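Local coordinates for uncharacterized protein (Bombyx mori, PDB 5AZ0), which is an aldo-keto reductase (AKR2E5) of the silkworm, an oxidoreductase that probably reduces carbonyl groups of aldehydes or ketones with a nicotinamide cofactor, at residues A[86-89]-A[90-93]; A[182-185]-A[186-190]; A[210-213]-A[214-218]; A[238-242]-A[243-247]; A[294-297]-A[298-301]. All blocks are in the same frame, centred on the assembly; numbering follows the deposited sequence.

From the N terminus, contact 1 ends helix 78-90, on the way to strand 100-105. Contacts 2 and 3 end the successive helices 179-188 and 207-215, each inside a beta-alpha-beta unit of the parallel (beta/alpha)8 barrel; they touch where Tyr212 and Asn216 pack on Met182, Lys183 and Leu186. Contact 4 opens helix 246-255 and contact 5 opens helix 297-304; the nearest atoms of the two contacts are about 6 Å apart, and Lys254 and Tyr255 of the former helix meet the latter's cap. Each contact is a local turn; all five follow in series, none nesting or crossing. Contact 1 lies farthest off, its centre 36 to 40 Å from the others.

Contact 1. Residues A[86-89]-A[90-93]; sequences QEKI and NEGV
Two bends in succession, at chi2 (-57°) and chi3 (-53°), fold the Lys88 chain round so that its ammonium meets the carboxylate of Glu91, whose CG stands anti to its own carbonyl carbon. The pair belongs to the C-terminal end of helix 78-90, which closes in a Schellman motif with Gly92 at positive phi. The Lys88 NZ to Glu91 OE1 salt bridge is long at 3.2 Å, and its hydrogen bond is weak; the ammonium also has Asp63 and Ser59 of helix 51-64 as partners, and Asp63 is the stronger acid mate. One atom back along the chain, Lys88 CE lies 3.9 Å from Val93 CG2, the two side chains running alongside each other in the same direction. With an alanine here, Glu91 and Asp63 would probably lose the ammonium they share, and Val93 would lose the CE methylene beside its CG2. On another side of the helix the Gln86 amide, bent at its own chi2, reaches one turn ahead: NE2 donates to Asn90 OD1 over 2.9 Å. The acceptor lies in the Gln86 amide plane, yet the donor stands above the Asn90 carbonyl plane, the two amides being 46° apart. Glu91 N to Glu87 O continues the regular helical bonding. Beyond it the chain turns: at the backbone angles of Gly92 a CB would press against the preceding carbonyl oxygen. Gly92 N reaches back to Ile89 O at 3.1 Å, and Val93 N makes a weak bond of 3.0 Å to Lys88 O.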
loop_
_atom_site.group_PDB
_atom_site.type_symbol
_atom_site.label_atom_id
_atom_site.label_comp_id
_atom_site.label_asym_id
_atom_site.label_seq_id
_atom_site.Cartn_x
_atom_site.Cartn_y
_atom_site.Cartn_z
ATOM N N GLN A 86 -12.713 -16.413 -2.575
ATOM C CA GLN A 86 -13.912 -17.253 -2.546
ATOM C C GLN A 86 -13.523 -18.743 -2.278
ATOM O O GLN A 86 -14.185 -19.440 -1.490
ATOM C CB GLN A 86 -14.707 -17.108 -3.833
ATOM C CG GLN A 86 -16.067 -17.822 -3.796
ATOM C CD GLN A 86 -16.946 -17.375 -2.660
ATOM O OE1 GLN A 86 -17.268 -16.210 -2.554
ATOM N NE2 GLN A 86 -17.319 -18.289 -1.790
ATOM N N GLU A 87 -12.441 -19.178 -2.897
ATOM C CA GLU A 87 -11.898 -20.540 -2.654
ATOM C C GLU A 87 -11.565 -20.774 -1.214
ATOM O O GLU A 87 -11.939 -21.829 -0.689
ATOM C CB GLU A 87 -10.687 -20.824 -3.488
ATOM C CG GLU A 87 -11.084 -21.056 -4.934
ATOM C CD GLU A 87 -9.917 -21.012 -5.937
ATOM O OE1 GLU A 87 -8.732 -20.786 -5.560
ATOM O OE2 GLU A 87 -10.208 -21.199 -7.137
ATOM N N LYS A 88 -10.945 -19.778 -0.544
ATOM C CA LYS A 88 -10.480 -20.000 0.814
ATOM C C LYS A 88 -11.656 -19.995 1.750
ATOM O O LYS A 88 -11.653 -20.671 2.809
ATOM C CB LYS A 88 -9.459 -18.954 1.256
ATOM C CG LYS A 88 -8.288 -18.816 0.293
ATOM C CD LYS A 88 -7.520 -20.093 0.020
ATOM C CE LYS A 88 -7.049 -20.811 1.271
ATOM N NZ LYS A 88 -5.965 -21.819 0.921
ATOM N N ILE A 89 -12.645 -19.181 1.392
ATOM C CA ILE A 89 -13.891 -19.168 2.133
ATOM C C ILE A 89 -14.638 -20.524 1.979
ATOM O O ILE A 89 -15.197 -21.020 2.960
ATOM C CB ILE A 89 -14.807 -18.018 1.691
ATOM C CG1 ILE A 89 -14.225 -16.670 2.197
ATOM C CG2 ILE A 89 -16.239 -18.243 2.219
ATOM C CD1 ILE A 89 -14.940 -15.405 1.754
ATOM N N ASN A 90 -14.670 -21.062 0.758
ATOM C CA ASN A 90 -15.346 -22.342 0.477
ATOM C C ASN A 90 -14.631 -23.468 1.235
ATOM O O ASN A 90 -15.281 -24.257 1.859
ATOM C CB ASN A 90 -15.342 -22.637 -1.032
ATOM C CG ASN A 90 -16.339 -21.785 -1.802
ATOM O OD1 ASN A 90 -17.201 -21.108 -1.232
ATOM N ND2 ASN A 90 -16.182 -21.774 -3.096
ATOM N N GLU A 91 -13.302 -23.458 1.243
ATOM C CA GLU A 91 -12.493 -24.407 2.021
ATOM C C GLU A 91 -12.700 -24.303 3.527
ATOM O O GLU A 91 -12.269 -25.167 4.262
ATOM C CB GLU A 91 -11.002 -24.252 1.712
ATOM C CG GLU A 91 -10.603 -24.535 0.263
ATOM C CD GLU A 91 -9.195 -24.034 -0.066
ATOM O OE1 GLU A 91 -8.412 -23.841 0.901
ATOM O OE2 GLU A 91 -8.870 -23.837 -1.261
ATOM N N GLY A 92 -13.339 -23.252 4.023
ATOM C CA GLY A 92 -13.482 -23.063 5.483
ATOM C C GLY A 92 -12.222 -22.538 6.181
ATOM O O GLY A 92 -12.186 -22.447 7.416
ATOM N N VAL A 93 -11.224 -22.126 5.403
ATOM C CA VAL A 93 -10.018 -21.515 5.966
ATOM C C VAL A 93 -10.317 -20.168 6.612
ATOM O O VAL A 93 -9.867 -19.906 7.713
ATOM C CB VAL A 93 -8.935 -21.352 4.930
ATOM C CG1 VAL A 93 -7.675 -20.778 5.598
ATOM C CG2 VAL A 93 -8.624 -22.707 4.285
#

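Contact 2. Residues A[182-185]-A[186-190]; sequences MKRL and LTNCN
Asn188 folds its side chain back over the helix to meet Arg184. Its CB lies 3.5 Å from Arg184 O; CG, held anti to the carbonyl carbon (chi1 -70°), keeps close to the same oxygen; and ND2 at the tip donates to it over 3.0 Å, with the oxygen near the amide plane. The same ND2 rests 3.8 Å from Arg184 CG, the methylene from which the extended arginine leads off toward Asp152, its salt-bridge partner, with the guanidinium plane turned 50° from the amide. Asn188 N also donates to Arg184 O, from the opposite face of that carbonyl, so two bonds from one residue grip a single oxygen. One position earlier the same device recurs with a hydroxyl: Thr187 OG1 gives its proton to Lys183 O at 2.7 Å, and Thr187 N arrives at the other face. All this is the last turn of helix 179-188, the crossover of the beta-alpha-beta unit between strands 172-175 and 195-199 of the barrel. On the side turned to the sheet and neighbouring helices the contacts are apolar: Met182 CE lies 4.3 Å from Leu186 CD1, and Leu185 CD1 is 4.1 Å from Cys189 CB. Leu185 and Cys189 both pack on Trp157 of helix 153-165. Cys189, the first residue to leave helical geometry, still donates its N to Leu185 O at 2.9 Å.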
loop_
_atom_site.group_PDB
_atom_site.type_symbol
_atom_site.label_atom_id
_atom_site.label_comp_id
_atom_site.label_asym_id
_atom_site.label_seq_id
_atom_site.Cartn_x
_atom_site.Cartn_y
_atom_site.Cartn_z
ATOM N N MET A 182 -2.441 16.270 3.022
ATOM C CA MET A 182 -3.090 15.677 4.221
ATOM C C MET A 182 -3.715 16.703 5.087
ATOM O O MET A 182 -4.898 16.578 5.555
ATOM C CB MET A 182 -2.077 14.849 5.003
ATOM C CG MET A 182 -1.661 13.544 4.290
ATOM S SD MET A 182 -3.093 12.392 4.094
ATOM C CE MET A 182 -3.850 12.409 5.698
ATOM N N LYS A 183 -2.952 17.780 5.298
ATOM C CA LYS A 183 -3.509 18.892 6.129
ATOM C C LYS A 183 -4.788 19.549 5.539
ATOM O O LYS A 183 -5.810 19.795 6.226
ATOM C CB LYS A 183 -2.377 19.908 6.398
ATOM C CG LYS A 183 -2.826 21.199 7.017
ATOM C CD LYS A 183 -1.687 22.029 7.625
ATOM C CE LYS A 183 -2.274 23.159 8.508
ATOM N NZ LYS A 183 -1.251 24.052 9.156
ATOM N N ARG A 184 -4.728 19.861 4.257
ATOM C CA ARG A 184 -5.874 20.461 3.576
ATOM C C ARG A 184 -7.061 19.458 3.554
ATOM O O ARG A 184 -8.225 19.797 3.788
ATOM C CB ARG A 184 -5.493 20.829 2.131
ATOM C CG ARG A 184 -6.582 21.657 1.433
ATOM C CD ARG A 184 -5.996 22.515 0.309
ATOM N NE ARG A 184 -7.103 23.039 -0.519
ATOM C CZ ARG A 184 -7.750 22.395 -1.512
ATOM N NH1 ARG A 184 -7.482 21.141 -1.860
ATOM N NH2 ARG A 184 -8.723 23.021 -2.164
ATOM N N LEU A 185 -6.747 18.193 3.311
ATOM C CA LEU A 185 -7.865 17.164 3.363
ATOM C C LEU A 185 -8.498 17.112 4.752
ATOM O O LEU A 185 -9.723 17.191 4.930
ATOM C CB LEU A 185 -7.315 15.798 2.880
ATOM C CG LEU A 185 -8.348 14.676 2.998
ATOM C CD1 LEU A 185 -9.593 15.030 2.221
ATOM C CD2 LEU A 185 -7.734 13.387 2.498
ATOM N N LEU A 186 -7.659 17.015 5.772
ATOM C CA LEU A 186 -8.155 16.914 7.150
ATOM C C LEU A 186 -8.903 18.168 7.632
ATOM O O LEU A 186 -9.846 18.076 8.437
ATOM C CB LEU A 186 -7.009 16.575 8.106
ATOM C CG LEU A 186 -6.475 15.134 8.047
ATOM C CD1 LEU A 186 -5.186 15.053 8.817
ATOM C CD2 LEU A 186 -7.473 14.214 8.699
ATOM N N THR A 187 -8.530 19.316 7.070
ATOM C CA THR A 187 -9.194 20.582 7.435
ATOM C C THR A 187 -10.538 20.695 6.788
ATOM O O THR A 187 -11.435 21.290 7.368
ATOM C CB THR A 187 -8.362 21.805 6.971
ATOM O OG1 THR A 187 -7.107 21.715 7.586
ATOM C CG2 THR A 187 -9.014 23.151 7.353
ATOM N N ASN A 188 -10.697 20.128 5.600
ATOM C CA ASN A 188 -11.960 20.250 4.836
ATOM C C ASN A 188 -12.971 19.052 4.798
ATOM O O ASN A 188 -14.134 19.223 4.445
ATOM C CB ASN A 188 -11.556 20.686 3.428
ATOM C CG ASN A 188 -11.015 22.166 3.422
ATOM O OD1 ASN A 188 -11.795 23.078 3.551
ATOM N ND2 ASN A 188 -9.703 22.355 3.394
ATOM N N CYS A 189 -12.534 17.847 5.128
ATOM C CA CYS A 189 -13.397 16.655 4.956
ATOM C C CYS A 189 -14.508 16.590 5.936
ATOM O O CYS A 189 -14.454 17.278 6.894
ATOM C CB CYS A 189 -12.536 15.412 5.105
ATOM S SG CYS A 189 -11.774 15.256 6.743
ATOM N N ASN A 190 -15.530 15.780 5.700
ATOM C CA ASN A 190 -16.486 15.451 6.736
ATOM C C ASN A 190 -16.052 14.173 7.455
ATOM O O ASN A 190 -16.247 14.051 8.641
ATOM C CB ASN A 190 -17.898 15.281 6.158
ATOM C CG ASN A 190 -18.473 16.603 5.616
ATOM O OD1 ASN A 190 -18.118 17.688 6.030
ATOM N ND2 ASN A 190 -19.310 16.495 4.669
#

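Contact 3. Residues A[210-213]-A[214-218]; sequences VDYC and QANEV
A Schellman motif ends helix 207-215, with Glu217 at positive phi in the C-prime position: Val218 N donates to Cys213 O over 2.9 Å, and Glu217 N bonds to Gln214 O. As the chain reverses, Val218 CB comes within 4.1 Å of Cys213 CB, an apolar contact across the turn. Asn216, the first residue to leave helical geometry, turns its side chain back on Tyr212. Its ND2 makes a nearly straight bond (168°) of 2.9 Å to Tyr212 O, while Asn216 N reaches that oxygen from the opposite face of the carbonyl. The same ND2 stands 3.3 Å above the plane of the Tyr212 ring, offset toward its rim, with CZ and CE1 its nearest ring atoms; ring and amide planes are 46° apart. The ring comes under the amide because Tyr212 CG is anti to the backbone N (chi1 -178°). Gln214 runs beside Val210, one turn before it, with Gln214 CD 3.7 Å from Val210 CG1. A water donates to both Gln214 OE1 and Asp211 OD1, bridging the two side chains, three residues apart, while Gln214 NE2 bonds to Arg270 O. Within the barrel, helix 207-215 crosses from strand 195-199 to strand 219-223; Tyr212 rests against Ile179, Met182 and Lys183 of helix 179-188, and Asn216 against Leu186 of that helix.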
loop_
_atom_site.group_PDB
_atom_site.type_symbol
_atom_site.label_atom_id
_atom_site.label_comp_id
_atom_site.label_asym_id
_atom_site.label_seq_id
_atom_site.Cartn_x
_atom_site.Cartn_y
_atom_site.Cartn_z
ATOM N N VAL A 210 4.926 10.950 8.413
ATOM C CA VAL A 210 4.447 9.900 9.321
ATOM C C VAL A 210 3.982 10.494 10.639
ATOM O O VAL A 210 2.917 10.165 11.129
ATOM C CB VAL A 210 5.531 8.833 9.518
ATOM C CG1 VAL A 210 5.204 7.852 10.653
ATOM C CG2 VAL A 210 5.754 8.079 8.221
ATOM N N ASP A 211 4.777 11.400 11.206
ATOM C CA ASP A 211 4.449 12.011 12.472
ATOM C C ASP A 211 3.185 12.803 12.349
ATOM O O ASP A 211 2.346 12.758 13.212
ATOM C CB ASP A 211 5.613 12.946 12.967
ATOM C CG ASP A 211 6.857 12.174 13.429
ATOM O OD1 ASP A 211 6.827 10.928 13.633
ATOM O OD2 ASP A 211 7.906 12.809 13.543
ATOM N N TYR A 212 3.064 13.551 11.272
ATOM C CA TYR A 212 1.834 14.331 11.070
ATOM C C TYR A 212 0.586 13.405 10.996
ATOM O O TYR A 212 -0.489 13.658 11.615
ATOM C CB TYR A 212 1.930 15.192 9.778
ATOM C CG TYR A 212 0.688 16.040 9.604
ATOM C CD1 TYR A 212 0.479 17.192 10.396
ATOM C CD2 TYR A 212 -0.300 15.686 8.740
ATOM C CE1 TYR A 212 -0.677 17.951 10.262
ATOM C CE2 TYR A 212 -1.477 16.408 8.629
ATOM C CZ TYR A 212 -1.663 17.529 9.379
ATOM O OH TYR A 212 -2.848 18.218 9.223
ATOM N N CYS A 213 0.708 12.347 10.220
ATOM C CA CYS A 213 -0.446 11.359 10.107
ATOM C C CYS A 213 -0.815 10.767 11.445
ATOM O O CYS A 213 -1.984 10.798 11.849
ATOM C CB CYS A 213 -0.136 10.275 9.045
ATOM S SG CYS A 213 -0.156 10.930 7.297
ATOM N N GLN A 214 0.190 10.251 12.139
ATOM C CA GLN A 214 -0.011 9.614 13.437
ATOM C C GLN A 214 -0.520 10.606 14.445
ATOM O O GLN A 214 -1.425 10.220 15.222
ATOM C CB GLN A 214 1.255 8.922 13.920
ATOM C CG GLN A 214 1.604 7.758 12.964
ATOM C CD GLN A 214 2.832 6.999 13.399
ATOM O OE1 GLN A 214 3.632 7.548 14.110
ATOM N NE2 GLN A 214 2.972 5.735 12.991
ATOM N N ALA A 215 -0.051 11.889 14.404
ATOM C CA ALA A 215 -0.650 12.884 15.353
ATOM C C ALA A 215 -2.099 13.131 15.065
ATOM O O ALA A 215 -2.794 13.583 15.948
ATOM C CB ALA A 215 0.082 14.248 15.336
ATOM N N ASN A 216 -2.544 12.933 13.812
ATOM C CA ASN A 216 -3.933 13.099 13.465
ATOM C C ASN A 216 -4.712 11.781 13.396
ATOM O O ASN A 216 -5.810 11.728 12.849
ATOM C CB ASN A 216 -4.011 13.864 12.191
ATOM C CG ASN A 216 -3.646 15.338 12.393
ATOM O OD1 ASN A 216 -4.486 16.105 12.788
ATOM N ND2 ASN A 216 -2.422 15.695 12.176
ATOM N N GLU A 217 -4.147 10.735 13.984
ATOM C CA GLU A 217 -4.764 9.414 14.046
ATOM C C GLU A 217 -5.068 8.740 12.710
ATOM O O GLU A 217 -5.890 7.837 12.643
ATOM C CB GLU A 217 -6.012 9.419 14.833
ATOM C CG GLU A 217 -6.093 10.258 16.095
ATOM C CD GLU A 217 -5.207 9.813 17.201
ATOM O OE1 GLU A 217 -4.491 8.771 17.063
ATOM O OE2 GLU A 217 -5.286 10.514 18.231
ATOM N N VAL A 218 -4.326 9.120 11.686
ATOM C CA VAL A 218 -4.342 8.439 10.402
ATOM C C VAL A 218 -3.230 7.425 10.451
ATOM O O VAL A 218 -2.093 7.753 10.861
ATOM C CB VAL A 218 -4.094 9.437 9.277
ATOM C CG1 VAL A 218 -3.991 8.782 7.916
ATOM C CG2 VAL A 218 -5.154 10.551 9.326
HETATM O O HOH W 1 4.631 9.794 15.284
#

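Contact 4. Residues A[238-242]-A[243-247]; sequences SPEPK and LDNPA
Glu240 and Asn245 meet at an oblique angle, carboxylate and amide nearly coplanar at 29° between planes. Asn245 ND2 donates to Glu240 OE1 over 3.0 Å in an almost straight line (177°), the oxygen lying in the amide plane and being approached on the anti side of the carboxylate. From the opposite face, and well above that plane, Lys242 N donates to the same OE1 at 3.1 Å; the bend at chi2 (-67°) folds the acid back toward its own backbone, where Lys242 N can meet it. Pro241, preceded by a cis peptide bond, lays its CB 3.9 Å from Asn245 CB, an apolar flank to the polar bridge. The chain reaches Asn245 through a type I beta turn that starts at Lys242, closed by a weak bond from Asn245 N to Lys242 O of 3.1 Å. Lys242 sends its ammonium the other way, to Ser238 OG, Pro239 O and Thr228 O. Asn245 is the N-cap of helix 246-255, its OD1 accepting from Met248 N, so one amide serves loop and helix at once. A leucine in place of Asn245 would probably leave Glu240 OE1 without its amide mate and the following helix without its side-chain cap. Leading from strand 219-223, the loop bonds Glu240 O to Asn203 ND2, and Leu243 packs on Val259 and Thr260 of helix 259-269.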
loop_
_atom_site.group_PDB
_atom_site.type_symbol
_atom_site.label_atom_id
_atom_site.label_comp_id
_atom_site.label_asym_id
_atom_site.label_seq_id
_atom_site.Cartn_x
_atom_site.Cartn_y
_atom_site.Cartn_z
ATOM N N SER A 238 22.160 2.625 -6.250
ATOM C CA SER A 238 21.156 2.926 -5.277
ATOM C C SER A 238 21.830 2.764 -3.930
ATOM O O SER A 238 22.838 2.089 -3.809
ATOM C CB SER A 238 19.997 1.939 -5.441
ATOM O OG SER A 238 20.450 0.592 -5.210
ATOM N N PRO A 239 21.262 3.363 -2.896
ATOM C CA PRO A 239 22.035 3.452 -1.663
ATOM C C PRO A 239 22.025 2.186 -0.844
ATOM O O PRO A 239 21.197 1.317 -1.081
ATOM C CB PRO A 239 21.320 4.565 -0.871
ATOM C CG PRO A 239 20.035 4.847 -1.574
ATOM C CD PRO A 239 19.919 3.965 -2.778
ATOM N N GLU A 240 22.933 2.122 0.131
ATOM C CA GLU A 240 22.883 1.143 1.189
ATOM C C GLU A 240 21.597 1.394 2.033
ATOM O O GLU A 240 21.114 2.523 2.074
ATOM C CB GLU A 240 24.128 1.252 2.066
ATOM C CG GLU A 240 25.423 0.772 1.391
ATOM C CD GLU A 240 25.433 -0.732 1.108
ATOM O OE1 GLU A 240 24.969 -1.557 1.955
ATOM O OE2 GLU A 240 25.890 -1.047 0.001
ATOM N N PRO A 241 21.054 0.386 2.704
ATOM C CA PRO A 241 21.586 -0.967 2.781
ATOM C C PRO A 241 21.224 -1.881 1.625
ATOM O O PRO A 241 20.073 -1.850 1.113
ATOM C CB PRO A 241 20.909 -1.514 4.018
ATOM C CG PRO A 241 19.597 -0.798 4.083
ATOM C CD PRO A 241 19.704 0.459 3.275
ATOM N N LYS A 242 22.216 -2.688 1.237
ATOM C CA LYS A 242 22.017 -3.867 0.385
ATOM C C LYS A 242 21.831 -5.057 1.255
ATOM O O LYS A 242 21.961 -4.949 2.469
ATOM C CB LYS A 242 23.166 -4.026 -0.624
ATOM C CG LYS A 242 23.177 -2.953 -1.720
ATOM C CD LYS A 242 21.759 -2.428 -2.092
ATOM C CE LYS A 242 21.726 -1.277 -3.104
ATOM N NZ LYS A 242 20.485 -0.466 -2.900
ATOM N N LEU A 243 21.436 -6.196 0.679
ATOM C CA LEU A 243 21.131 -7.394 1.533
ATOM C C LEU A 243 22.350 -7.929 2.275
ATOM O O LEU A 243 22.194 -8.530 3.336
ATOM C CB LEU A 243 20.506 -8.541 0.713
ATOM C CG LEU A 243 19.074 -8.336 0.227
ATOM C CD1 LEU A 243 18.693 -9.335 -0.877
ATOM C CD2 LEU A 243 18.123 -8.395 1.410
ATOM N N ASP A 244 23.552 -7.698 1.706
ATOM C CA ASP A 244 24.837 -8.069 2.328
ATOM C C ASP A 244 25.407 -6.953 3.213
ATOM O O ASP A 244 26.619 -6.877 3.371
ATOM C CB ASP A 244 25.874 -8.505 1.255
ATOM C CG ASP A 244 26.153 -7.419 0.193
ATOM O OD1 ASP A 244 25.794 -6.240 0.389
ATOM O OD2 ASP A 244 26.743 -7.748 -0.866
ATOM N N ASN A 245 24.561 -6.090 3.790
ATOM C CA ASN A 245 25.055 -4.971 4.614
ATOM C C ASN A 245 25.437 -5.457 6.005
ATOM O O ASN A 245 24.582 -5.996 6.729
ATOM C CB ASN A 245 24.045 -3.816 4.689
ATOM C CG ASN A 245 24.527 -2.679 5.576
ATOM O OD1 ASN A 245 24.474 -2.753 6.836
ATOM N ND2 ASN A 245 24.995 -1.621 4.933
ATOM N N PRO A 246 26.741 -5.279 6.391
ATOM C CA PRO A 246 27.167 -5.824 7.666
ATOM C C PRO A 246 26.404 -5.356 8.880
ATOM O O PRO A 246 26.169 -6.181 9.798
ATOM C CB PRO A 246 28.665 -5.411 7.751
ATOM C CG PRO A 246 29.103 -5.365 6.341
ATOM C CD PRO A 246 27.904 -4.841 5.583
ATOM N N ALA A 247 26.027 -4.063 8.945
ATOM C CA ALA A 247 25.242 -3.605 10.119
ATOM C C ALA A 247 23.837 -4.262 10.162
ATOM O O ALA A 247 23.323 -4.533 11.220
ATOM C CB ALA A 247 25.120 -2.070 10.172
#

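Contact 5. Residues A[294-297]-A[298-301]; sequences QLDD and EDVA
Asp296 turns its carboxylate onto the first turn of the helix it precedes, and the closely packed part of the contact gathers round it. CG sits between the backbone N and the carbonyl carbon (chi1 66°), which swings OD1 back over the first turn: Asp299 N donates to Asp296 OD1 at 3.2 Å, nearly along the C-O axis of the acceptor. Next to it lie two like charges, Asp296 OD1 and Asp299 OD2, 3.2 Å apart, their carboxylates only 21° from parallel planes. What makes this tolerable is probably Lys254, whose ammonium salt-bridges both acids, with Tyr255 OH adding a hydrogen bond to Asp299 OD2. The main chain follows with Val300 N to Asp296 O, 3.0 Å and close to straight at 169°. On the buried flank, Leu295 CB touches Val300 CG2 at 4.0 Å, and Leu295 CD2 comes to 4.2 Å from Asp299 CB, the two side chains crossing at about a right angle; Ile251 and Tyr255 of helix 246-255 and Tyr266 of helix 259-269 pack against the leucine too. The exposed side is thinner. Asp297, the first helical residue, points its side chain away, and its O takes the bond from Ala301 N, 3.0 Å; Glu298 leaves only CB at Asp296 OD1, 3.4 Å away, while its extended chain leads off from the turn. The arrangement is the N-cap of helix 297-304, an aspartate accepting from the backbone N three residues on, at a helix start seated against helices 246-255 and 259-269.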
loop_
_atom_site.group_PDB
_atom_site.type_symbol
_atom_site.label_atom_id
_atom_site.label_comp_id
_atom_site.label_asym_id
_atom_site.label_seq_id
_atom_site.Cartn_x
_atom_site.Cartn_y
_atom_site.Cartn_z
ATOM N N GLN A 294 11.936 -6.754 19.874
ATOM C CA GLN A 294 11.928 -5.324 20.135
ATOM C C GLN A 294 13.343 -4.868 19.780
ATOM O O GLN A 294 14.308 -5.425 20.298
ATOM C CB GLN A 294 11.578 -5.090 21.606
ATOM C CG GLN A 294 11.331 -3.639 22.027
ATOM C CD GLN A 294 9.957 -3.099 21.615
ATOM O OE1 GLN A 294 8.974 -3.851 21.521
ATOM N NE2 GLN A 294 9.881 -1.787 21.370
ATOM N N LEU A 295 13.472 -3.937 18.828
ATOM C CA LEU A 295 14.761 -3.356 18.470
ATOM C C LEU A 295 15.090 -2.362 19.554
ATOM O O LEU A 295 14.220 -1.550 19.948
ATOM C CB LEU A 295 14.753 -2.693 17.086
ATOM C CG LEU A 295 14.673 -3.655 15.906
ATOM C CD1 LEU A 295 13.906 -3.028 14.733
ATOM C CD2 LEU A 295 16.010 -4.147 15.368
ATOM N N ASP A 296 16.327 -2.416 20.075
ATOM C CA ASP A 296 16.690 -1.489 21.179
ATOM C C ASP A 296 17.167 -0.155 20.610
ATOM O O ASP A 296 17.321 -0.007 19.390
ATOM C CB ASP A 296 17.665 -2.120 22.204
ATOM C CG ASP A 296 19.024 -2.416 21.624
ATOM O OD1 ASP A 296 19.520 -1.655 20.752
ATOM O OD2 ASP A 296 19.561 -3.444 22.044
ATOM N N ASP A 297 17.334 0.805 21.506
ATOM C CA ASP A 297 17.611 2.175 21.151
ATOM C C ASP A 297 18.796 2.238 20.237
ATOM O O ASP A 297 18.791 2.997 19.298
ATOM C CB ASP A 297 17.883 3.034 22.385
ATOM C CG ASP A 297 16.664 3.188 23.294
ATOM O OD1 ASP A 297 15.522 3.175 22.795
ATOM O OD2 ASP A 297 16.854 3.338 24.530
ATOM N N GLU A 298 19.816 1.436 20.501
ATOM C CA GLU A 298 21.050 1.436 19.667
ATOM C C GLU A 298 20.788 1.014 18.229
ATOM O O GLU A 298 21.277 1.649 17.260
ATOM C CB GLU A 298 22.109 0.507 20.297
ATOM C CG GLU A 298 23.483 0.539 19.628
ATOM C CD GLU A 298 24.408 -0.619 20.058
ATOM O OE1 GLU A 298 24.315 -1.074 21.223
ATOM O OE2 GLU A 298 25.225 -1.067 19.220
ATOM N N ASP A 299 20.024 -0.065 18.061
ATOM C CA ASP A 299 19.759 -0.587 16.708
ATOM C C ASP A 299 18.743 0.286 15.892
ATOM O O ASP A 299 18.895 0.446 14.703
ATOM C CB ASP A 299 19.353 -2.046 16.779
ATOM C CG ASP A 299 20.427 -2.926 17.457
ATOM O OD1 ASP A 299 21.643 -2.790 17.137
ATOM O OD2 ASP A 299 20.028 -3.729 18.328
ATOM N N VAL A 300 17.815 0.902 16.591
ATOM C CA VAL A 300 16.898 1.892 16.031
ATOM C C VAL A 300 17.746 3.048 15.557
ATOM O O VAL A 300 17.608 3.482 14.444
ATOM C CB VAL A 300 15.826 2.363 17.062
ATOM C CG1 VAL A 300 15.083 3.611 16.606
ATOM C CG2 VAL A 300 14.803 1.268 17.317
ATOM N N ALA A 301 18.667 3.528 16.376
ATOM C CA ALA A 301 19.520 4.655 15.904
ATOM C C ALA A 301 20.339 4.284 14.681
ATOM O O ALA A 301 20.439 5.050 13.722
ATOM C CB ALA A 301 20.406 5.197 17.022
#